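Side-chain contacts in GH127 beta-L-arabinofuranoside (Geobacillus stearothermophilus, PDB 4QK0), which probably hydrolyses beta-L-arabinofuranosides, releasing L-arabinose, as a glycoside hydrolase of family GH127: residues M304-G309 with M641-N646; Y331-A336 with C410-P415; V382-V387 with Y631-R636; K390-E393 with H399-P402; E563-P568 with R626-Y631. All blocks are in the same frame, centred on the assembly; numbering follows the deposited sequence.

How the contacts relate
Contacts 1, 3 and 5 sit close together, with centres 10 to 13 Å apart. All three reach the mixed sheet built mainly from C-terminal strands 557-562, 620-629 and 641-647, to which strand 386-387 adds. Contacts 1 and 3 join that sheet to the catalytic part of the chain, whereas contact 5 is internal to the C-terminal domain. Contact 2 lies deeper, between helices 334-350 and 413-422; its centre is about 9 Å from the centre of the chain. Contact 4 closes a short loop between strand 386-387 and helix 413-422. Along the chain, contact 1 spans all the others. Segment 382-387 touches contacts 2 and 4, linking the cysteine cluster to the domain interface.

Contact 1: residues M304-G309 with M641-N646; sequences MYITGG and MVVWVN
A type I beta turn, Tyr305 to Gly308, brings Ile306 against Val643 and Trp644, at the break in strand 641-647 of the C-terminal sheet. The turn follows helix 286-302 of the catalytic domain. It is closed by Gly308 N bonding to Tyr305 O at 2.9 Å. Its second residue, Ile306, carries the contact. The CG2 methyl of Ile306 meets Val643 CG1 at 4.0 Å. The same methyl approaches Trp644 NE1 at 3.8 Å, slanting to the indole, and lies near CE2 as well. The other branch of Ile306 has CG1 anti to the backbone N (chi1 -168°). Its extended chain carries CD1 out to the six-membered ring, 4.0 Å from Trp644 CZ2. Strand 549-554 adds Ala551 beside both Ile306 and Trp644. Tyr613 of the second subunit packs on Ile306 as well.

A single water joins the polar groups. It accepts from Ile306 N at 3.0 Å and from Trp644 NE1 at 3.2 Å. Within the turn, Thr307 OG1 accepts from Gly309 N in an ST turn, at 3.3 Å. Ile306 O is bonded to Arg362 NH1.

Direct contact between the segments is thus apolar and buried. The indole N-H and the turn amide share one water, which satisfies both donors at this domain interface.

Contact 2: residues Y331-A336 with C410-P415; sequences YAETCA and CACCPP
Cys335 points its sulfur at Cys412, and the two SG atoms stand 3.4 Å apart. That is too far for a covalent bond, so the pair is not a disulfide in this structure. Another structure of the same protein does have them joined. Cys335 SG also lies 3.9 Å from Cys412 CB. Each sulfur is placed by its first torsion. Cys335 SG is anti to its carbonyl carbon (chi1 -77°), while Cys412 SG sits between the backbone N and the carbonyl carbon (chi1 58°).

Cys335 is in the first turn of helix 334-350, which Glu333 precedes as the N-cap residue. Cys412 and Cys413 lie in the approach to and the first part of a second helix, 413-422. Glu333 is fully extended toward this place. Its OE1 is 4.5 Å from Cys412 SG and 4.4 Å from Cys335 SG. The other carboxylate oxygen, OE2, lies in the plane of the Tyr331 ring, at its edge. Val267 of helix 266-283 packs on both Glu333 and Cys335.

In GH127 relatives a glutamate and three cysteines hold zinc, and one cysteine acts as nucleophile. Glu333, Cys335, Cys412 and Cys413 match those ligands in kind, probably an equivalent site. Cys413 SG, however, stands 6.1 Å from Cys335 SG, so the set is not drawn together as round a metal. The close sulfurs also fit a pair able to oxidise to a disulfide.

Contact 3: residues V382-V387 with Y631-R636; sequences VNPLEV and YAWCNR
Trp633 packs its indole against Pro384 and Val387, joining the loop after strand 620-629 to the catalytic part of the chain. Strand 386-387 pairs antiparallel with strand 641-647. The catalytic region thereby adds an edge to the C-terminal sheet, and Trp633 lies beside this junction.

The apolar contacts come from the six-membered part of the indole. CH2 of Trp633 meets Val387 CG2 at 3.7 Å. CZ2 of Trp633 comes within 4.2 Å of Pro384 CG. Both approaches are oblique to the ring, and both side chains cross the tryptophan at about a right angle. With CG1 of Val387 anti to the backbone N (chi1 177°), CG2 takes the place beside that N and is the methyl that reaches the indole. The next residue along from the tryptophan helps cover it, because Cys634 CB lies 3.5 Å above one face, toward the rim.

The aromatic and charged neighbours complete the setting. Arg404 makes a cation-pi contact with Trp633, and Arg404 NH2 is also hydrogen-bonded to Trp633 O. The rings of Tyr630 and Phe380 meet the indole too, and Met641, a selenomethionine, packs on it from the paired strand.

Hydrogen bonds hold the loop itself. Cys634 N bonds to Glu562 OE2. Asn635 ND2 donates to Ala632 O at 3.0 Å with an angle of 161°, and this donor stands well above the carbonyl plane.

Contact 4: residues K390-E393 with H399-P402; sequences KACE and HVKP
The carbonyl oxygen of Val400 is touched by two atoms of Cys392. CB and SG of Cys392 are both 3.6 Å from Val400 O. These are packing distances. Cys392 also meets the valine side chain, with its SG 4.0 Å from Val400 CG1. Cys392 CB also approaches Pro402 CD at 4.4 Å, on the same side as Val400 O. The sulfur is anti to the carbonyl carbon of its own residue (chi1 -60°), and from there it reaches both the oxygen and the methyl.

Cys392 belongs to the end of a 3-10 segment that takes in residues 390-393, where Glu393 N bonds to Lys390 O at 3.3 Å. The chain then doubles back within the connection between strand 386-387 and helix 413-422. Residues 399-402 run past the turn without regular structure. Val400 is also in contact with Pro384, so the loop is tied to the strand region before it.

Lys390 and Ala391 of the turn meet Phe321 of the second subunit, Lys390 by a cation-pi contact. At the far end, Val400 CG2 lies 3.3 Å above one face of the His399 imidazole, toward its rim. His399 NE2 is bonded to Ala330 O.

Contact 5: residues E563-P568 with R626-Y631; sequences EVDNGP and RAIPYY
Asp565 and Arg626 form a salt bridge, with Arg626 NH2 donating to Asp565 OD1 at 3.0 Å. The bond is nearly straight, at 172°. The oxygen lies in the plane of the guanidinium, at its edge. The donor, however, comes from above the carboxylate plane, and the two planes stand 88° apart. Arg626 bends at chi3 (82°), which turns its end back toward the aspartate. The other carboxylate oxygen, Asp565 OD2, forms a salt bridge to Arg636 NH2, so the aspartate serves two arginines.

Beside it, the Asn566 side-chain amide grips the backbone of Arg626 twice. Arg626 N donates to Asn566 OD1 on a lone pair at 2.9 Å. Asn566 ND2 donates to Arg626 O, also at 2.9 Å. The amide thus pairs with the strand much as a neighbouring backbone would. Asn566 ND2 is also bonded to Glu562 O.

A water donates to Asp565 OD2 and to Arg626 O, both at 2.7 Å. It bridges the carboxylate to the strand backbone.

These residues come from helix 563-566, a short helix that follows strand 557-562 in the C-terminal sheet. Strand 620-629 pairs antiparallel with that strand. Gly567, the first residue past the helix, has positive phi, and its N bonds to Glu563 O.

Outside the polar bonds, the Ile628 CG2 methyl lies beside Asp565 OD2 at 3.9 Å, and Thr597 of strand 593-603 touches Arg626.

Contact 1: residues M304-G309 with M641-N646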
# COMPACT_ATOMS: atom_id res chain seq x y z
N MSE A 304 1.00 17.09 -5.18
CA MSE A 304 0.13 17.00 -6.30
C MSE A 304 0.70 16.09 -7.35
O MSE A 304 1.86 16.17 -7.66
CB MSE A 304 -0.04 18.40 -6.94
CG MSE A 304 -1.02 18.38 -8.06
SE MSE A 304 -1.18 20.13 -9.01
CE MSE A 304 0.53 20.20 -9.87
N TYR A 305 -0.17 15.25 -7.94
CA TYR A 305 0.23 14.35 -9.03
C TYR A 305 0.31 15.09 -10.34
O TYR A 305 -0.34 16.10 -10.55
CB TYR A 305 -0.79 13.20 -9.13
CG TYR A 305 -0.71 12.17 -7.96
CD1 TYR A 305 0.21 11.14 -7.99
CD2 TYR A 305 -1.55 12.26 -6.89
CE1 TYR A 305 0.29 10.22 -6.96
CE2 TYR A 305 -1.46 11.35 -5.85
CZ TYR A 305 -0.53 10.30 -5.91
OH TYR A 305 -0.43 9.41 -4.83
N ILE A 306 1.01 14.52 -11.30
CA ILE A 306 1.20 15.19 -12.54
C ILE A 306 -0.14 15.40 -13.29
O ILE A 306 -0.24 16.26 -14.13
CB ILE A 306 2.24 14.48 -13.41
CG1 ILE A 306 2.66 15.35 -14.59
CG2 ILE A 306 1.70 13.13 -13.87
CD1 ILE A 306 3.76 14.77 -15.45
N THR A 307 -1.14 14.60 -12.96
CA THR A 307 -2.46 14.69 -13.52
C THR A 307 -3.34 15.78 -12.88
O THR A 307 -4.49 15.97 -13.30
CB THR A 307 -3.19 13.35 -13.28
OG1 THR A 307 -3.13 13.03 -11.89
CG2 THR A 307 -2.54 12.26 -14.08
N GLY A 308 -2.84 16.48 -11.87
CA GLY A 308 -3.67 17.37 -11.10
C GLY A 308 -4.42 16.64 -9.99
O GLY A 308 -5.15 17.23 -9.24
N GLY A 309 -4.15 15.36 -9.80
CA GLY A 309 -4.71 14.64 -8.68
C GLY A 309 -4.12 15.05 -7.36
O GLY A 309 -2.95 15.39 -7.29
N MSE A 641 -2.28 0.08 -17.12
CA MSE A 641 -2.02 1.49 -17.53
C MSE A 641 -0.92 2.06 -16.68
O MSE A 641 -0.86 1.77 -15.51
CB MSE A 641 -3.31 2.29 -17.38
CG MSE A 641 -3.17 3.74 -17.83
SE MSE A 641 -2.51 4.85 -16.30
CE MSE A 641 -4.05 4.85 -15.21
N VAL A 642 -0.01 2.82 -17.28
CA VAL A 642 0.94 3.60 -16.53
C VAL A 642 1.13 4.94 -17.14
O VAL A 642 1.07 5.08 -18.33
CB VAL A 642 2.36 2.98 -16.43
CG1 VAL A 642 2.33 1.72 -15.59
CG2 VAL A 642 2.94 2.63 -17.77
N VAL A 643 1.43 5.92 -16.27
CA VAL A 643 1.84 7.26 -16.66
C VAL A 643 3.35 7.37 -16.56
O VAL A 643 4.01 7.78 -17.51
CB VAL A 643 1.21 8.35 -15.76
CG1 VAL A 643 1.82 9.74 -15.99
CG2 VAL A 643 -0.28 8.42 -16.01
N TRP A 644 3.89 7.01 -15.40
CA TRP A 644 5.29 7.14 -15.21
C TRP A 644 5.96 5.87 -15.72
O TRP A 644 5.84 4.80 -15.13
CB TRP A 644 5.59 7.40 -13.74
CG TRP A 644 5.18 8.74 -13.35
CD1 TRP A 644 4.01 9.12 -12.75
CD2 TRP A 644 5.95 9.93 -13.50
NE1 TRP A 644 3.99 10.45 -12.57
CE2 TRP A 644 5.19 10.98 -13.00
CE3 TRP A 644 7.22 10.20 -14.02
CZ2 TRP A 644 5.64 12.29 -13.00
CZ3 TRP A 644 7.68 11.49 -13.99
CH2 TRP A 644 6.86 12.54 -13.51
N VAL A 645 6.72 6.00 -16.78
CA VAL A 645 7.39 4.85 -17.37
C VAL A 645 8.88 4.83 -17.03
O VAL A 645 9.52 5.88 -16.94
CB VAL A 645 7.01 4.63 -18.88
CG1 VAL A 645 6.07 5.66 -19.44
CG2 VAL A 645 8.17 4.40 -19.80
N ASN A 646 9.40 3.64 -16.80
CA ASN A 646 10.80 3.44 -16.59
C ASN A 646 11.66 3.93 -17.71
O ASN A 646 11.37 3.74 -18.84
CB ASN A 646 11.14 1.98 -16.32
CG ASN A 646 10.65 1.52 -15.01
OD1 ASN A 646 9.86 0.65 -14.95
ND2 ASN A 646 11.10 2.10 -13.97
O HOH W 1 2.84 12.31 -10.27

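Contact 2: residues Y331-A336 with C410-P415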
# COMPACT_ATOMS: atom_id res chain seq x y z
N TYR A 331 -4.85 8.00 -4.31
CA TYR A 331 -6.30 8.12 -4.23
C TYR A 331 -6.79 9.08 -5.31
O TYR A 331 -7.58 8.69 -6.19
CB TYR A 331 -6.71 8.52 -2.85
CG TYR A 331 -8.12 8.09 -2.55
CD1 TYR A 331 -8.43 6.77 -2.23
CD2 TYR A 331 -9.14 9.01 -2.54
CE1 TYR A 331 -9.74 6.39 -1.94
CE2 TYR A 331 -10.43 8.65 -2.24
CZ TYR A 331 -10.74 7.34 -1.96
OH TYR A 331 -12.05 7.01 -1.62
N ALA A 332 -6.34 10.33 -5.29
CA ALA A 332 -6.61 11.28 -6.41
C ALA A 332 -8.08 11.27 -6.84
O ALA A 332 -8.42 11.07 -7.99
CB ALA A 332 -5.72 10.99 -7.57
N GLU A 333 -8.93 11.41 -5.85
CA GLU A 333 -10.39 11.41 -6.01
C GLU A 333 -10.82 12.48 -7.02
O GLU A 333 -10.26 13.59 -7.07
CB GLU A 333 -10.99 11.72 -4.67
CG GLU A 333 -12.46 11.59 -4.53
CD GLU A 333 -12.96 11.94 -3.11
OE1 GLU A 333 -14.17 12.13 -3.06
OE2 GLU A 333 -12.24 11.98 -2.08
N THR A 334 -11.76 12.10 -7.87
CA THR A 334 -12.32 12.98 -8.86
C THR A 334 -12.74 14.31 -8.22
O THR A 334 -12.35 15.35 -8.70
CB THR A 334 -13.52 12.29 -9.59
OG1 THR A 334 -13.08 11.06 -10.19
CG2 THR A 334 -14.04 13.18 -10.68
N CYS A 335 -13.48 14.23 -7.12
CA CYS A 335 -13.96 15.40 -6.43
C CYS A 335 -12.83 16.33 -5.92
O CYS A 335 -13.01 17.53 -5.85
CB CYS A 335 -14.87 15.01 -5.27
SG CYS A 335 -16.48 14.53 -5.87
N ALA A 336 -11.66 15.77 -5.62
CA ALA A 336 -10.57 16.59 -5.11
C ALA A 336 -9.97 17.38 -6.24
O ALA A 336 -9.51 18.49 -6.03
CB ALA A 336 -9.50 15.74 -4.46
N CYS A 410 -22.29 7.37 -2.07
CA CYS A 410 -21.39 8.45 -2.44
C CYS A 410 -21.22 8.38 -3.96
O CYS A 410 -20.15 8.02 -4.51
CB CYS A 410 -20.07 8.37 -1.68
SG CYS A 410 -19.56 10.01 -1.09
N ALA A 411 -22.33 8.70 -4.63
CA ALA A 411 -22.37 8.93 -6.07
C ALA A 411 -22.21 10.42 -6.32
O ALA A 411 -23.12 11.09 -6.79
CB ALA A 411 -23.69 8.42 -6.67
N CYS A 412 -21.02 10.92 -5.98
CA CYS A 412 -20.68 12.32 -6.19
C CYS A 412 -19.88 12.51 -7.48
O CYS A 412 -20.01 13.52 -8.15
CB CYS A 412 -19.90 12.86 -4.98
SG CYS A 412 -18.37 11.97 -4.60
N CYS A 413 -19.06 11.54 -7.84
CA CYS A 413 -18.30 11.63 -9.07
C CYS A 413 -19.15 12.23 -10.20
O CYS A 413 -18.68 13.13 -10.90
CB CYS A 413 -17.78 10.26 -9.47
SG CYS A 413 -18.01 9.05 -8.14
N PRO A 414 -20.42 11.75 -10.38
CA PRO A 414 -21.26 12.28 -11.48
C PRO A 414 -21.84 13.72 -11.33
O PRO A 414 -21.45 14.58 -12.13
CB PRO A 414 -22.38 11.22 -11.63
CG PRO A 414 -22.00 10.07 -10.77
CD PRO A 414 -21.09 10.61 -9.71
N PRO A 415 -22.75 14.01 -10.34
CA PRO A 415 -23.31 15.38 -10.32
C PRO A 415 -22.23 16.42 -10.00
O PRO A 415 -22.40 17.64 -10.32
CB PRO A 415 -24.38 15.33 -9.20
CG PRO A 415 -23.94 14.23 -8.29
CD PRO A 415 -23.17 13.24 -9.14

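Contact 3: residues V382-V387 with Y631-R636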
# COMPACT_ATOMS: atom_id res chain seq x y z
N VAL A 382 -11.72 7.05 -7.78
CA VAL A 382 -10.26 7.10 -7.63
C VAL A 382 -9.58 7.13 -8.96
O VAL A 382 -9.97 6.39 -9.86
CB VAL A 382 -9.83 5.83 -6.89
CG1 VAL A 382 -8.37 5.55 -7.05
CG2 VAL A 382 -10.26 5.92 -5.44
N ASN A 383 -8.56 7.98 -9.11
CA ASN A 383 -7.89 8.13 -10.38
C ASN A 383 -6.41 7.78 -10.28
O ASN A 383 -5.54 8.65 -10.05
CB ASN A 383 -7.98 9.55 -10.93
CG ASN A 383 -9.40 9.93 -11.22
OD1 ASN A 383 -10.09 10.38 -10.32
ND2 ASN A 383 -9.87 9.63 -12.42
N PRO A 384 -6.08 6.51 -10.51
CA PRO A 384 -4.72 6.05 -10.28
C PRO A 384 -3.82 6.46 -11.41
O PRO A 384 -4.29 6.80 -12.48
CB PRO A 384 -4.90 4.55 -10.21
CG PRO A 384 -6.02 4.29 -11.17
CD PRO A 384 -6.96 5.44 -11.00
N LEU A 385 -2.52 6.47 -11.16
CA LEU A 385 -1.54 6.72 -12.21
C LEU A 385 -0.83 5.48 -12.66
O LEU A 385 0.02 5.51 -13.59
CB LEU A 385 -0.53 7.77 -11.74
CG LEU A 385 -1.07 9.19 -11.82
CD1 LEU A 385 -2.04 9.49 -10.68
CD2 LEU A 385 0.15 10.09 -11.78
N GLU A 386 -1.19 4.36 -12.05
CA GLU A 386 -0.60 3.06 -12.42
C GLU A 386 -1.56 1.96 -12.04
O GLU A 386 -2.02 1.90 -10.90
CB GLU A 386 0.72 2.85 -11.73
CG GLU A 386 1.30 1.45 -11.94
CD GLU A 386 2.70 1.34 -11.36
OE1 GLU A 386 3.59 2.02 -11.87
OE2 GLU A 386 2.90 0.65 -10.34
N VAL A 387 -1.88 1.11 -13.00
CA VAL A 387 -2.79 0.01 -12.76
C VAL A 387 -2.22 -1.31 -13.27
O VAL A 387 -1.81 -1.41 -14.41
CB VAL A 387 -4.15 0.27 -13.42
CG1 VAL A 387 -5.07 -0.90 -13.23
CG2 VAL A 387 -4.82 1.45 -12.77
N TYR A 631 -6.66 11.20 -19.67
CA TYR A 631 -8.11 11.29 -19.41
C TYR A 631 -8.88 10.23 -20.15
O TYR A 631 -9.98 9.81 -19.70
CB TYR A 631 -8.72 12.70 -19.76
CG TYR A 631 -8.83 12.99 -21.21
CD1 TYR A 631 -9.85 12.39 -21.98
CD2 TYR A 631 -7.90 13.77 -21.86
CE1 TYR A 631 -9.93 12.61 -23.37
CE2 TYR A 631 -7.98 14.00 -23.23
CZ TYR A 631 -9.03 13.40 -23.99
OH TYR A 631 -9.12 13.64 -25.36
N ALA A 632 -8.34 9.81 -21.31
CA ALA A 632 -9.05 8.83 -22.17
C ALA A 632 -8.76 7.36 -21.91
O ALA A 632 -9.23 6.51 -22.66
CB ALA A 632 -8.75 9.12 -23.62
N TRP A 633 -8.01 7.06 -20.86
CA TRP A 633 -7.69 5.66 -20.55
C TRP A 633 -8.95 4.95 -20.09
O TRP A 633 -9.95 5.58 -19.73
CB TRP A 633 -6.51 5.58 -19.52
CG TRP A 633 -6.91 5.50 -18.07
CD1 TRP A 633 -7.25 6.52 -17.26
CD2 TRP A 633 -7.01 4.31 -17.28
NE1 TRP A 633 -7.61 6.05 -16.04
CE2 TRP A 633 -7.44 4.69 -16.01
CE3 TRP A 633 -6.79 2.93 -17.55
CZ2 TRP A 633 -7.65 3.77 -14.99
CZ3 TRP A 633 -7.01 2.03 -16.55
CH2 TRP A 633 -7.41 2.45 -15.26
N CYS A 634 -8.92 3.63 -20.16
CA CYS A 634 -10.01 2.75 -19.69
C CYS A 634 -11.32 2.97 -20.44
O CYS A 634 -12.39 2.76 -19.87
CB CYS A 634 -10.23 2.91 -18.22
SG CYS A 634 -10.92 1.49 -17.37
N ASN A 635 -11.23 3.36 -21.70
CA ASN A 635 -12.40 3.34 -22.57
C ASN A 635 -12.37 2.17 -23.58
O ASN A 635 -13.26 2.04 -24.36
CB ASN A 635 -12.54 4.66 -23.33
CG ASN A 635 -13.02 5.78 -22.41
OD1 ASN A 635 -14.21 5.97 -22.20
ND2 ASN A 635 -12.07 6.46 -21.83
N ARG A 636 -11.34 1.33 -23.52
CA ARG A 636 -11.20 0.21 -24.43
C ARG A 636 -10.94 -1.07 -23.66
O ARG A 636 -10.21 -1.91 -24.07
CB ARG A 636 -10.09 0.52 -25.38
CG ARG A 636 -10.43 1.72 -26.26
CD ARG A 636 -9.25 2.21 -27.07
NE ARG A 636 -8.11 2.60 -26.24
CZ ARG A 636 -6.85 2.63 -26.64
NH1 ARG A 636 -6.52 2.26 -27.87
NH2 ARG A 636 -5.90 2.96 -25.80

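Contact 4: residues K390-E393 with H399-P402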
# COMPACT_ATOMS: atom_id res chain seq x y z
N LYS A 390 -4.76 -7.29 -11.69
CA LYS A 390 -4.68 -8.36 -10.70
C LYS A 390 -4.34 -7.87 -9.32
O LYS A 390 -4.89 -8.36 -8.32
CB LYS A 390 -3.60 -9.36 -11.13
CG LYS A 390 -4.09 -10.75 -10.82
CD LYS A 390 -3.02 -11.85 -10.95
CE LYS A 390 -3.55 -13.18 -10.46
NZ LYS A 390 -4.34 -13.10 -9.19
N ALA A 391 -3.40 -6.92 -9.24
CA ALA A 391 -3.00 -6.35 -7.97
C ALA A 391 -4.04 -5.54 -7.24
O ALA A 391 -3.90 -5.31 -6.04
CB ALA A 391 -1.76 -5.48 -8.17
N CYS A 392 -5.08 -5.10 -7.95
CA CYS A 392 -6.22 -4.43 -7.30
C CYS A 392 -6.96 -5.29 -6.31
O CYS A 392 -7.83 -4.81 -5.60
CB CYS A 392 -7.18 -3.88 -8.36
SG CYS A 392 -6.32 -2.67 -9.41
N GLU A 393 -6.57 -6.54 -6.18
CA GLU A 393 -7.13 -7.42 -5.13
C GLU A 393 -6.42 -7.28 -3.83
O GLU A 393 -6.90 -7.71 -2.81
CB GLU A 393 -7.03 -8.89 -5.57
CG GLU A 393 -7.49 -9.10 -7.03
CD GLU A 393 -8.57 -10.13 -7.19
OE1 GLU A 393 -9.62 -10.01 -6.50
OE2 GLU A 393 -8.37 -11.03 -8.05
N HIS A 399 -9.24 0.10 -3.12
CA HIS A 399 -9.89 1.40 -3.55
C HIS A 399 -9.68 1.68 -5.02
O HIS A 399 -10.34 2.50 -5.60
CB HIS A 399 -9.32 2.57 -2.74
CG HIS A 399 -7.87 2.80 -2.99
ND1 HIS A 399 -6.87 2.02 -2.42
CD2 HIS A 399 -7.24 3.73 -3.73
CE1 HIS A 399 -5.70 2.49 -2.78
NE2 HIS A 399 -5.88 3.53 -3.58
N VAL A 400 -8.69 1.05 -5.61
CA VAL A 400 -8.45 1.28 -7.03
C VAL A 400 -9.33 0.33 -7.87
O VAL A 400 -9.11 -0.90 -7.88
CB VAL A 400 -6.99 1.06 -7.37
CG1 VAL A 400 -6.78 1.22 -8.87
CG2 VAL A 400 -6.11 2.05 -6.62
N LYS A 401 -10.31 0.88 -8.58
CA LYS A 401 -11.14 0.08 -9.49
C LYS A 401 -10.52 0.11 -10.85
O LYS A 401 -10.18 1.15 -11.35
CB LYS A 401 -12.55 0.60 -9.59
CG LYS A 401 -13.29 0.68 -8.30
CD LYS A 401 -13.43 -0.68 -7.68
CE LYS A 401 -13.90 -0.56 -6.25
NZ LYS A 401 -14.36 -1.90 -5.81
N PRO A 402 -10.34 -1.06 -11.46
CA PRO A 402 -9.67 -1.10 -12.76
C PRO A 402 -10.54 -0.69 -13.93
O PRO A 402 -10.03 -0.45 -15.00
CB PRO A 402 -9.25 -2.59 -12.90
CG PRO A 402 -10.18 -3.33 -12.01
CD PRO A 402 -10.50 -2.41 -10.86

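Contact 5: residues E563-P568 with R626-Y631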
# COMPACT_ATOMS: atom_id res chain seq x y z
N GLU A 563 -2.38 -1.30 -21.89
CA GLU A 563 -2.14 -2.68 -22.32
C GLU A 563 -2.74 -2.92 -23.71
O GLU A 563 -2.12 -3.55 -24.56
CB GLU A 563 -2.77 -3.62 -21.32
CG GLU A 563 -2.63 -5.09 -21.65
CD GLU A 563 -3.09 -6.03 -20.51
OE1 GLU A 563 -3.30 -5.63 -19.33
OE2 GLU A 563 -3.28 -7.21 -20.81
N VAL A 564 -3.94 -2.40 -23.93
CA VAL A 564 -4.63 -2.63 -25.20
C VAL A 564 -3.75 -2.24 -26.39
O VAL A 564 -3.80 -2.89 -27.41
CB VAL A 564 -6.00 -1.91 -25.25
CG1 VAL A 564 -5.80 -0.38 -25.22
CG2 VAL A 564 -6.79 -2.29 -26.50
N ASP A 565 -2.88 -1.23 -26.24
CA ASP A 565 -2.00 -0.80 -27.31
C ASP A 565 -0.61 -1.40 -27.24
O ASP A 565 0.09 -1.38 -28.22
CB ASP A 565 -1.79 0.74 -27.29
CG ASP A 565 -3.08 1.54 -27.55
OD1 ASP A 565 -3.81 1.18 -28.48
OD2 ASP A 565 -3.36 2.54 -26.85
N ASN A 566 -0.14 -1.82 -26.07
CA ASN A 566 1.28 -2.09 -25.88
C ASN A 566 1.58 -3.48 -25.26
O ASN A 566 2.71 -3.85 -25.02
CB ASN A 566 1.88 -1.03 -24.91
CG ASN A 566 1.83 0.40 -25.46
OD1 ASN A 566 2.67 0.78 -26.26
ND2 ASN A 566 0.89 1.21 -24.95
N GLY A 567 0.56 -4.23 -24.94
CA GLY A 567 0.76 -5.49 -24.26
C GLY A 567 0.83 -5.38 -22.75
O GLY A 567 0.93 -4.28 -22.19
N PRO A 568 0.79 -6.53 -22.08
CA PRO A 568 0.87 -6.51 -20.64
C PRO A 568 2.27 -6.24 -20.11
O PRO A 568 3.23 -6.06 -20.87
CB PRO A 568 0.37 -7.92 -20.24
CG PRO A 568 0.66 -8.78 -21.43
CD PRO A 568 0.88 -7.91 -22.63
N ARG A 626 2.76 3.02 -28.13
CA ARG A 626 1.82 4.06 -28.34
C ARG A 626 1.21 4.56 -27.05
O ARG A 626 0.73 3.77 -26.20
CB ARG A 626 0.69 3.57 -29.27
CG ARG A 626 -0.18 4.73 -29.68
CD ARG A 626 -0.94 4.44 -30.96
NE ARG A 626 -2.11 3.66 -30.62
CZ ARG A 626 -3.18 3.55 -31.39
NH1 ARG A 626 -3.23 4.20 -32.54
NH2 ARG A 626 -4.19 2.79 -30.99
N ALA A 627 1.16 5.90 -26.94
CA ALA A 627 0.63 6.52 -25.75
C ALA A 627 -0.59 7.34 -26.15
O ALA A 627 -0.61 7.95 -27.20
CB ALA A 627 1.69 7.37 -25.08
N ILE A 628 -1.57 7.38 -25.25
CA ILE A 628 -2.77 8.16 -25.42
C ILE A 628 -2.98 9.10 -24.20
O ILE A 628 -2.29 8.96 -23.19
CB ILE A 628 -4.01 7.25 -25.54
CG1 ILE A 628 -4.13 6.31 -24.33
CG2 ILE A 628 -3.93 6.42 -26.82
CD1 ILE A 628 -5.47 6.30 -23.70
N PRO A 629 -3.92 10.07 -24.31
CA PRO A 629 -4.15 10.98 -23.23
C PRO A 629 -4.65 10.28 -22.00
O PRO A 629 -5.54 9.42 -22.10
CB PRO A 629 -5.25 11.92 -23.79
CG PRO A 629 -4.99 11.97 -25.23
CD PRO A 629 -4.58 10.55 -25.55
N TYR A 630 -4.14 10.69 -20.85
CA TYR A 630 -4.52 10.09 -19.59
C TYR A 630 -6.00 10.07 -19.39
O TYR A 630 -6.55 9.03 -19.02
CB TYR A 630 -3.83 10.79 -18.40
CG TYR A 630 -4.31 10.28 -17.07
CD1 TYR A 630 -3.79 9.13 -16.52
CD2 TYR A 630 -5.27 10.98 -16.35
CE1 TYR A 630 -4.26 8.67 -15.29
CE2 TYR A 630 -5.69 10.53 -15.11
CZ TYR A 630 -5.20 9.36 -14.60
OH TYR A 630 -5.66 8.95 -13.39
N TYR A 631 -6.66 11.20 -19.67
CA TYR A 631 -8.11 11.29 -19.41
C TYR A 631 -8.88 10.23 -20.15
O TYR A 631 -9.98 9.81 -19.70
CB TYR A 631 -8.72 12.70 -19.76
CG TYR A 631 -8.83 12.99 -21.21
CD1 TYR A 631 -9.85 12.39 -21.98
CD2 TYR A 631 -7.90 13.77 -21.86
CE1 TYR A 631 -9.93 12.61 -23.37
CE2 TYR A 631 -7.98 14.00 -23.23
CZ TYR A 631 -9.03 13.40 -23.99
OH TYR A 631 -9.12 13.64 -25.36
O HOH W 2 -1.61 3.38 -24.93